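PDB 2X9Z: CELL WALL surface anchor family protein from Streptococcus pneumoniae, which forms the repeating backbone subunit of the pneumococcal pilus, a surface fibre that probably helps the bacterium adhere to host cells. Local coordinates for residues F63-V68 / E86-F91. The protein carries 1 engineered substitution. Numbering follows the deposited sequence.
Sequences FNKGTV and EVATGF
Phe63 lays its ring over the backbone of Gly90, whose CA sits 4.2 Å from the ring centroid in a CH-pi contact over the face. With CG anti to the backbone N (chi1 174°), the ring lies between the hairpin of strands 82-87 and 90-95 on one face and Lys65 N on the other. Its CE1 lies 3.6 Å from CD2 of Phe91, the two planes inclined by 32°, and Val68 CG2 sits over a face of the Phe91 ring in a second CH-pi contact, while lying at the edge of the Phe63 ring. The example illustrates how the two sheets of a beta sandwich close on one another: strand 61-72 belongs to one sheet, the hairpin to the other, and both fall within a Cna-B-like domain of the pilin family. Met57 and Ile114 extend the apolar layer around the two phenylalanines.

Toward solvent, the join becomes polar. Glu86 sends an extended chain across the rim of the Phe63 ring, and its OE2 accepts a nearly straight bond from Gly66 N (2.8 Å, N-H...O 173°) on the syn side, somewhat tilted out of the carboxylate plane. Gly66 stands in the type II turn from Asn64 to Thr67, which is further tied by the bond from Thr67 OG1 to Asn64 O. A water bonded to Val68 N also donates to Glu86 OE2, giving that oxygen a second partner. Lys65, extended beyond CG, reaches toward the turn of the hairpin, its CE 3.6 Å from Val87 O, and one water links its NZ to Glu86 O. Another water spans Phe63 O and Ala88 O, in the type I turn that joins the hairpin strands.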
# COMPACT_ATOMS: atom_id res chain seq x y z
N PHE A 63 6.78 -11.08 -5.80
CA PHE A 63 7.17 -10.96 -4.40
C PHE A 63 7.89 -12.23 -3.93
O PHE A 63 7.40 -13.33 -4.16
CB PHE A 63 5.95 -10.69 -3.53
CG PHE A 63 6.25 -10.70 -2.06
CD1 PHE A 63 7.18 -9.83 -1.52
CD2 PHE A 63 5.63 -11.61 -1.22
CE1 PHE A 63 7.48 -9.85 -0.16
CE2 PHE A 63 5.91 -11.63 0.14
CZ PHE A 63 6.85 -10.75 0.66
N ASN A 64 9.05 -12.08 -3.30
CA ASN A 64 9.80 -13.23 -2.81
C ASN A 64 9.42 -13.57 -1.36
O ASN A 64 9.91 -12.96 -0.40
CB ASN A 64 11.32 -13.00 -2.93
CG ASN A 64 11.79 -12.90 -4.37
OD1 ASN A 64 11.16 -13.43 -5.28
ND2 ASN A 64 12.91 -12.21 -4.57
N LYS A 65 8.55 -14.55 -1.21
CA LYS A 65 8.10 -14.93 0.13
C LYS A 65 9.27 -15.40 0.98
O LYS A 65 10.17 -16.07 0.49
CB LYS A 65 7.03 -16.01 0.06
CG LYS A 65 5.76 -15.57 -0.63
CD LYS A 65 4.76 -16.70 -0.66
CE LYS A 65 3.44 -16.26 -1.25
NZ LYS A 65 2.52 -17.43 -1.30
N GLY A 66 9.24 -15.05 2.26
CA GLY A 66 10.27 -15.48 3.19
C GLY A 66 11.40 -14.48 3.33
O GLY A 66 12.30 -14.68 4.15
N THR A 67 11.38 -13.41 2.53
CA THR A 67 12.48 -12.44 2.52
C THR A 67 12.26 -11.20 3.38
O THR A 67 13.12 -10.33 3.42
CB THR A 67 12.85 -11.98 1.09
OG1 THR A 67 11.79 -11.20 0.52
CG2 THR A 67 13.14 -13.19 0.19
N VAL A 68 11.11 -11.11 4.07
CA VAL A 68 10.81 -9.91 4.85
C VAL A 68 11.58 -9.89 6.17
O VAL A 68 11.54 -10.85 6.94
CB VAL A 68 9.30 -9.75 5.13
CG1 VAL A 68 9.02 -8.48 5.90
CG2 VAL A 68 8.52 -9.76 3.83
N GLU A 86 1.98 -13.00 4.27
CA GLU A 86 2.52 -12.92 2.93
C GLU A 86 1.55 -13.57 1.96
O GLU A 86 1.04 -14.67 2.20
CB GLU A 86 3.88 -13.63 2.88
CG GLU A 86 4.95 -12.89 3.66
CD GLU A 86 6.25 -13.66 3.74
OE1 GLU A 86 6.34 -14.64 4.53
OE2 GLU A 86 7.20 -13.30 3.03
N VAL A 87 1.31 -12.88 0.85
CA VAL A 87 0.48 -13.41 -0.22
C VAL A 87 1.25 -13.32 -1.54
O VAL A 87 2.39 -12.85 -1.57
CB VAL A 87 -0.88 -12.67 -0.32
CG1 VAL A 87 -1.69 -12.91 0.95
CG2 VAL A 87 -0.67 -11.18 -0.55
N ALA A 88 0.62 -13.76 -2.62
CA ALA A 88 1.34 -13.85 -3.89
C ALA A 88 1.90 -12.51 -4.36
O ALA A 88 2.98 -12.45 -4.93
CB ALA A 88 0.45 -14.47 -4.97
N THR A 89 1.16 -11.44 -4.09
CA THR A 89 1.50 -10.12 -4.63
C THR A 89 2.09 -9.14 -3.61
O THR A 89 2.28 -7.97 -3.93
CB THR A 89 0.28 -9.46 -5.30
OG1 THR A 89 -0.79 -9.36 -4.35
CG2 THR A 89 -0.18 -10.27 -6.50
N GLY A 90 2.39 -9.60 -2.40
CA GLY A 90 2.95 -8.72 -1.39
C GLY A 90 2.70 -9.20 0.03
O GLY A 90 2.61 -10.40 0.27
N PHE A 91 2.59 -8.26 0.96
CA PHE A 91 2.51 -8.64 2.35
C PHE A 91 1.88 -7.55 3.20
O PHE A 91 1.76 -6.39 2.77
CB PHE A 91 3.90 -8.98 2.90
CG PHE A 91 4.83 -7.80 2.94
CD1 PHE A 91 4.89 -6.98 4.07
CD2 PHE A 91 5.63 -7.49 1.85
CE1 PHE A 91 5.75 -5.88 4.10
CE2 PHE A 91 6.49 -6.40 1.89
CZ PHE A 91 6.55 -5.60 3.01
O HOH W 1 5.07 -14.30 -5.12
O HOH W 2 4.12 -11.44 -6.82
O HOH W 3 2.02 -17.18 1.51
O HOH W 4 9.33 -13.18 5.07